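Local coordinates for protein putative TRAP PERIPLASMIC SOLUTE BINDING PROTEIN (Haemophilus influenzae, PDB 4PBQ) that binds L-gulonate as a periplasmic solute-binding protein and probably delivers it to a TRAP transporter, at residues A[101-106]-A[116-121]; A[110-115]-A[229-234]. All blocks are in the same frame, centred on the assembly; numbering follows the deposited sequence.

Contact 1: residues A[101-106]-A[116-121]; sequences GVWEWP and KKVLES. With 2UF (L-gulonate), chain D.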
loop_
_atom_site.group_PDB
_atom_site.type_symbol
_atom_site.label_atom_id
_atom_site.label_comp_id
_atom_site.label_asym_id
_atom_site.label_seq_id
_atom_site.Cartn_x
_atom_site.Cartn_y
_atom_site.Cartn_z
ATOM N N GLY A 101 3.014 -6.142 8.614
ATOM C CA GLY A 101 2.113 -6.471 7.531
ATOM C C GLY A 101 0.640 -6.605 7.920
ATOM O O GLY A 101 -0.212 -6.888 7.057
ATOM N N VAL A 102 0.337 -6.401 9.203
ATOM C CA VAL A 102 -0.998 -6.675 9.728
ATOM C C VAL A 102 -2.099 -5.875 9.022
ATOM O O VAL A 102 -3.211 -6.371 8.876
ATOM C CB VAL A 102 -1.070 -6.456 11.264
ATOM C CG1 VAL A 102 -0.861 -4.995 11.640
ATOM C CG2 VAL A 102 -2.388 -6.968 11.820
ATOM N N TRP A 103 -1.791 -4.662 8.560
ATOM C CA TRP A 103 -2.829 -3.789 7.994
ATOM C C TRP A 103 -3.405 -4.337 6.701
ATOM O O TRP A 103 -4.496 -3.948 6.335
ATOM C CB TRP A 103 -2.298 -2.357 7.758
ATOM C CG TRP A 103 -1.480 -1.895 8.899
ATOM C CD1 TRP A 103 -0.139 -1.606 8.901
ATOM C CD2 TRP A 103 -1.933 -1.692 10.247
ATOM N NE1 TRP A 103 0.263 -1.250 10.167
ATOM C CE2 TRP A 103 -0.824 -1.293 11.006
ATOM C CE3 TRP A 103 -3.175 -1.813 10.886
ATOM C CZ2 TRP A 103 -0.918 -1.026 12.356
ATOM C CZ3 TRP A 103 -3.255 -1.534 12.238
ATOM C CH2 TRP A 103 -2.145 -1.157 12.953
ATOM N N GLU A 104 -2.654 -5.213 6.026
ATOM C CA GLU A 104 -3.069 -5.848 4.785
ATOM C C GLU A 104 -3.704 -7.237 4.992
ATOM O O GLU A 104 -3.998 -7.929 4.029
ATOM C CB GLU A 104 -1.890 -5.937 3.815
ATOM C CG GLU A 104 -1.594 -4.581 3.121
ATOM C CD GLU A 104 -0.324 -4.591 2.268
ATOM O OE1 GLU A 104 0.583 -5.411 2.562
ATOM O OE2 GLU A 104 -0.267 -3.823 1.268
ATOM N N TRP A 105 -3.974 -7.632 6.229
ATOM C CA TRP A 105 -4.700 -8.878 6.430
ATOM C C TRP A 105 -6.097 -8.738 5.807
ATOM O O TRP A 105 -6.736 -7.689 5.920
ATOM C CB TRP A 105 -4.757 -9.243 7.909
ATOM C CG TRP A 105 -3.422 -9.680 8.472
ATOM C CD1 TRP A 105 -2.220 -9.704 7.816
ATOM C CD2 TRP A 105 -3.158 -10.100 9.806
ATOM N NE1 TRP A 105 -1.225 -10.137 8.671
ATOM C CE2 TRP A 105 -1.778 -10.381 9.896
ATOM C CE3 TRP A 105 -3.955 -10.276 10.940
ATOM C CZ2 TRP A 105 -1.190 -10.838 11.069
ATOM C CZ3 TRP A 105 -3.364 -10.736 12.100
ATOM C CH2 TRP A 105 -2.000 -11.016 12.152
ATOM N N PRO A 106 -6.594 -9.801 5.156
ATOM C CA PRO A 106 -7.830 -9.652 4.360
ATOM C C PRO A 106 -9.064 -9.302 5.188
ATOM O O PRO A 106 -9.260 -9.823 6.289
ATOM C CB PRO A 106 -7.976 -11.025 3.694
ATOM C CG PRO A 106 -6.576 -11.501 3.572
ATOM C CD PRO A 106 -5.917 -11.072 4.859
ATOM N N LYS A 116 -8.779 4.451 7.840
ATOM C CA LYS A 116 -8.103 5.667 8.258
ATOM C C LYS A 116 -8.204 5.771 9.785
ATOM O O LYS A 116 -7.245 6.102 10.465
ATOM C CB LYS A 116 -8.743 6.888 7.584
ATOM C CG LYS A 116 -8.125 8.232 7.956
ATOM C CD LYS A 116 -8.828 9.356 7.187
ATOM C CE LYS A 116 -8.220 10.720 7.471
ATOM N NZ LYS A 116 -8.603 11.238 8.808
ATOM N N LYS A 117 -9.387 5.475 10.314
ATOM C CA LYS A 117 -9.633 5.578 11.742
ATOM C C LYS A 117 -8.715 4.660 12.526
ATOM O O LYS A 117 -8.119 5.077 13.530
ATOM C CB LYS A 117 -11.098 5.264 12.048
ATOM C CG LYS A 117 -11.510 5.479 13.481
ATOM C CD LYS A 117 -12.976 5.075 13.684
ATOM C CE LYS A 117 -13.452 5.422 15.094
ATOM N NZ LYS A 117 -14.875 5.043 15.243
ATOM N N VAL A 118 -8.592 3.415 12.080
ATOM C CA VAL A 118 -7.718 2.481 12.769
ATOM C C VAL A 118 -6.241 2.889 12.625
ATOM O O VAL A 118 -5.467 2.759 13.565
ATOM C CB VAL A 118 -7.889 1.053 12.253
ATOM C CG1 VAL A 118 -6.812 0.166 12.820
ATOM C CG2 VAL A 118 -9.278 0.527 12.616
ATOM N N LEU A 119 -5.857 3.364 11.451
ATOM C CA LEU A 119 -4.447 3.742 11.228
ATOM C C LEU A 119 -4.076 5.027 11.964
ATOM O O LEU A 119 -2.888 5.386 12.084
ATOM C CB LEU A 119 -4.162 3.898 9.737
ATOM C CG LEU A 119 -4.201 2.558 8.999
ATOM C CD1 LEU A 119 -4.217 2.732 7.506
ATOM C CD2 LEU A 119 -3.047 1.648 9.401
ATOM N N GLU A 120 -5.094 5.717 12.452
ATOM C CA GLU A 120 -4.883 6.881 13.307
ATOM C C GLU A 120 -4.978 6.539 14.809
ATOM O O GLU A 120 -4.904 7.430 15.659
ATOM C CB GLU A 120 -5.822 8.030 12.868
ATOM C CG GLU A 120 -5.359 8.599 11.521
ATOM C CD GLU A 120 -6.266 9.639 10.881
ATOM O OE1 GLU A 120 -7.384 9.869 11.377
ATOM O OE2 GLU A 120 -5.841 10.207 9.845
ATOM N N SER A 121 -5.091 5.252 15.143
ATOM C CA SER A 121 -5.311 4.855 16.539
ATOM C C SER A 121 -3.996 4.543 17.251
ATOM O O SER A 121 -2.957 4.437 16.626
ATOM C CB SER A 121 -6.233 3.634 16.607
ATOM O OG SER A 121 -5.542 2.452 16.262
HETATM O O6A 2UF D . 3.777 -4.013 -5.903
HETATM C C6 2UF D . 2.638 -3.987 -5.418
HETATM O O6B 2UF D . 1.646 -4.577 -5.872
HETATM C C5 2UF D . 2.436 -3.098 -4.172
HETATM O O5 2UF D . 1.096 -2.656 -4.150
HETATM C C4 2UF D . 2.747 -3.884 -2.879
HETATM O O4 2UF D . 4.142 -4.227 -2.842
HETATM C C3 2UF D . 2.356 -3.040 -1.647
HETATM O O3 2UF D . 2.905 -1.678 -1.697
HETATM C C2 2UF D . 2.820 -3.705 -0.340
HETATM O O2 2UF D . 2.109 -3.030 0.680
HETATM C C1 2UF D . 2.414 -5.210 -0.276
HETATM O O1 2UF D . 2.743 -5.689 1.038
#

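Contact 2: residues A[110-115]-A[229-234]; sequences KDNQEA and HIFSPG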
loop_
_atom_site.group_PDB
_atom_site.type_symbol
_atom_site.label_atom_id
_atom_site.label_comp_id
_atom_site.label_asym_id
_atom_site.label_seq_id
_atom_site.Cartn_x
_atom_site.Cartn_y
_atom_site.Cartn_z
ATOM N N LYS A 110 -13.663 -2.261 6.814
ATOM C CA LYS A 110 -14.915 -2.268 6.035
ATOM C C LYS A 110 -14.967 -1.246 4.893
ATOM O O LYS A 110 -15.654 -1.470 3.893
ATOM C CB LYS A 110 -16.138 -2.098 6.959
ATOM C CG LYS A 110 -16.481 -0.663 7.354
ATOM C CD LYS A 110 -17.672 -0.627 8.340
ATOM C CE LYS A 110 -18.399 0.716 8.296
ATOM N NZ LYS A 110 -17.983 1.617 9.386
ATOM N N ASP A 111 -14.224 -0.146 5.041
ATOM C CA ASP A 111 -14.187 0.915 4.043
ATOM C C ASP A 111 -13.009 1.855 4.315
ATOM O O ASP A 111 -12.282 1.678 5.297
ATOM C CB ASP A 111 -15.524 1.681 3.980
ATOM C CG ASP A 111 -15.969 2.253 5.325
ATOM O OD1 ASP A 111 -15.124 2.686 6.141
ATOM O OD2 ASP A 111 -17.204 2.296 5.561
ATOM N N ASN A 112 -12.819 2.830 3.438
ATOM C CA ASN A 112 -11.688 3.751 3.551
ATOM C C ASN A 112 -11.678 4.508 4.888
ATOM O O ASN A 112 -10.628 4.643 5.524
ATOM C CB ASN A 112 -11.697 4.779 2.425
ATOM C CG ASN A 112 -11.381 4.180 1.070
ATOM O OD1 ASN A 112 -10.624 3.213 0.956
ATOM N ND2 ASN A 112 -11.943 4.771 0.026
ATOM N N GLN A 113 -12.845 5.002 5.306
ATOM C CA GLN A 113 -12.904 5.781 6.531
ATOM C C GLN A 113 -12.532 4.928 7.753
ATOM O O GLN A 113 -11.866 5.408 8.659
ATOM C CB GLN A 113 -14.262 6.478 6.686
ATOM C CG GLN A 113 -14.346 7.802 5.901
ATOM C CD GLN A 113 -13.388 8.891 6.434
ATOM O OE1 GLN A 113 -13.212 9.048 7.647
ATOM N NE2 GLN A 113 -12.768 9.642 5.520
ATOM N N GLU A 114 -12.931 3.659 7.770
ATOM C CA GLU A 114 -12.550 2.792 8.890
ATOM C C GLU A 114 -11.044 2.475 8.883
ATOM O O GLU A 114 -10.410 2.426 9.945
ATOM C CB GLU A 114 -13.366 1.490 8.884
ATOM C CG GLU A 114 -12.980 0.513 10.005
ATOM C CD GLU A 114 -13.992 -0.591 10.161
ATOM O OE1 GLU A 114 -15.029 -0.344 10.832
ATOM O OE2 GLU A 114 -13.775 -1.692 9.600
ATOM N N ALA A 115 -10.471 2.262 7.694
ATOM C CA ALA A 115 -9.040 2.045 7.585
ATOM C C ALA A 115 -8.298 3.251 8.159
ATOM O O ALA A 115 -7.326 3.093 8.905
ATOM C CB ALA A 115 -8.627 1.792 6.132
ATOM N N HIS A 229 -10.264 -7.130 -1.361
ATOM C CA HIS A 229 -9.845 -8.176 -0.428
ATOM C C HIS A 229 -8.873 -7.730 0.664
ATOM O O HIS A 229 -8.855 -8.294 1.751
ATOM C CB HIS A 229 -9.269 -9.356 -1.210
ATOM C CG HIS A 229 -8.222 -8.976 -2.218
ATOM N ND1 HIS A 229 -8.532 -8.476 -3.463
ATOM C CD2 HIS A 229 -6.869 -9.010 -2.155
ATOM C CE1 HIS A 229 -7.415 -8.214 -4.125
ATOM N NE2 HIS A 229 -6.389 -8.547 -3.357
ATOM N N ILE A 230 -8.058 -6.714 0.354
ATOM C CA ILE A 230 -6.945 -6.280 1.197
ATOM C C ILE A 230 -6.853 -4.755 1.074
ATOM O O ILE A 230 -7.093 -4.218 -0.026
ATOM C CB ILE A 230 -5.617 -6.946 0.764
ATOM C CG1 ILE A 230 -5.578 -8.416 1.225
ATOM C CG2 ILE A 230 -4.382 -6.143 1.266
ATOM C CD1 ILE A 230 -4.344 -9.210 0.752
ATOM N N PHE A 231 -6.563 -4.070 2.180
ATOM C CA PHE A 231 -6.364 -2.613 2.155
ATOM C C PHE A 231 -4.878 -2.322 2.231
ATOM O O PHE A 231 -4.206 -2.791 3.136
ATOM C CB PHE A 231 -7.051 -1.902 3.330
ATOM C CG PHE A 231 -6.880 -0.399 3.275
ATOM C CD1 PHE A 231 -7.760 0.396 2.543
ATOM C CD2 PHE A 231 -5.789 0.204 3.867
ATOM C CE1 PHE A 231 -7.562 1.790 2.460
ATOM C CE2 PHE A 231 -5.594 1.594 3.785
ATOM C CZ PHE A 231 -6.475 2.370 3.073
ATOM N N SER A 232 -4.362 -1.523 1.302
ATOM C CA SER A 232 -2.940 -1.190 1.270
ATOM C C SER A 232 -2.673 0.257 1.693
ATOM O O SER A 232 -3.028 1.190 0.971
ATOM C CB SER A 232 -2.421 -1.408 -0.135
ATOM O OG SER A 232 -2.171 -2.777 -0.410
ATOM N N PRO A 233 -2.040 0.443 2.848
ATOM C CA PRO A 233 -1.572 1.783 3.230
ATOM C C PRO A 233 -0.270 2.122 2.528
ATOM O O PRO A 233 0.479 1.220 2.156
ATOM C CB PRO A 233 -1.290 1.645 4.714
ATOM C CG PRO A 233 -1.516 0.248 5.070
ATOM C CD PRO A 233 -1.638 -0.558 3.843
ATOM N N GLY A 234 -0.019 3.414 2.364
ATOM C CA GLY A 234 1.270 3.910 1.910
ATOM C C GLY A 234 1.953 4.642 3.061
ATOM O O GLY A 234 1.462 5.670 3.547
#

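Contact 1: residues A[101-106]-A[116-121]
The Trp103 indole is sandwiched between two aliphatic methyls, and one of them, Leu119 CD2, comes from the end of helix 112-119. That methyl lies 3.9 Å from the centroid of the Trp103 six-membered ring and 23° off its normal, which makes the approach a CH-pi contact over the face. Its closest carbon is Trp103 CD2 at 3.6 Å, so the methyl is displaced from the centre of the six-membered ring toward the bond shared with the pyrrole. On the opposite face Val102 CG1 stands 3.7 Å above the ring plane, over its centre; a methyl over each face limits how far the indole can tilt. Val118 adds a third touch, its CG1 lying 4.0 Å from Trp103 CZ3 in an oblique approach. CG1 is anti to the backbone N (chi1 170°), which carries that methyl toward the indole.

The helix ends just beyond these residues: Val118 O accepts from both Ser121 N and Ser121 OG, the hydroxyl at 2.7 Å. This is buried apolar packing of a helix end on a 3-10 segment whose Glu104 binds L-gulonate, OE1 accepting from ligand O1 and OE2 from O2 (2.6 Å).

Tyr141 of strand 136-151 meets the Trp103 ring edge-to-face, while Ala124 and Ile127 of helix 122-129 and Ile323 of helix 316-326 also touch it beside helix 112-119.

Contact 2: residues A[110-115]-A[229-234]
Ala115 CB sits almost exactly over the middle of the Phe231 ring, 3.6 Å from the centroid and only 5° off the normal. All six ring carbons therefore lie at nearly equal distance from the methyl, and this centred CH-pi contact is the main apolar touch between helix and strand. A second approach uses the ring's rim: Asn112 OD1 lies 3.7 Å from Phe231 CE1, near the ring plane, with the amide turned 66° against the ring. An oxygen placed there faces the weakly positive C-H edge, an arrangement consistent with a mild electrostatic attraction.

The next shell bears on both groups. With chi1 at -178°, the Phe231 side chain swings its ring away from the backbone N and out toward the helix, and Phe146 meets it edge-to-face. Asn112 ND2 is hydrogen-bonded to Glu273 of helix 248-281, a bond that restrains the amide whose oxygen reaches the ring. The first turn of the helix is N-capped by Asp111, whose OD1 accepts from Glu114 N at 2.9 Å. Glu114 OE2 in turn accepts from Lys110 N at 2.8 Å, met from above the carboxylate plane; Lys110 NZ makes long ion pairs with Glu114 OE1 and Asp111 OD2.

The contact seats the first turn of helix 112-119 on strand 231-239, the nearest atoms of the Phe231 side chain and L-gulonate being about 9 Å apart. That strand runs antiparallel to strand 136-151, as the backbone bonds of Ser232 and Gly234 to Asn144, Gly145 and Gly142 attest, with helix 248-281 adjoining at Asn112.

How the contacts relate
From the N terminus, the chain reaches 101-106 in the loop after strand 86-89, passes 110-115 and continues to 116-121, where contact 1 closes a short loop with nine residues between its segments. Contact 2 has 113 residues between its segments, joining 110-115 to 229-234. Its first segment falls inside the loop of contact 1 and its second far beyond, so the contacts cross. Both draw on helix 112-119, which is thereby tied to the 3-10 turn and to strand 231-239. Their centres are 7 Å apart, and they meet directly where Glu104 OE2 lies 2.7 Å from Ser232 OG, a probable hydrogen bond linking a ligand-binding carboxylate to the sheet.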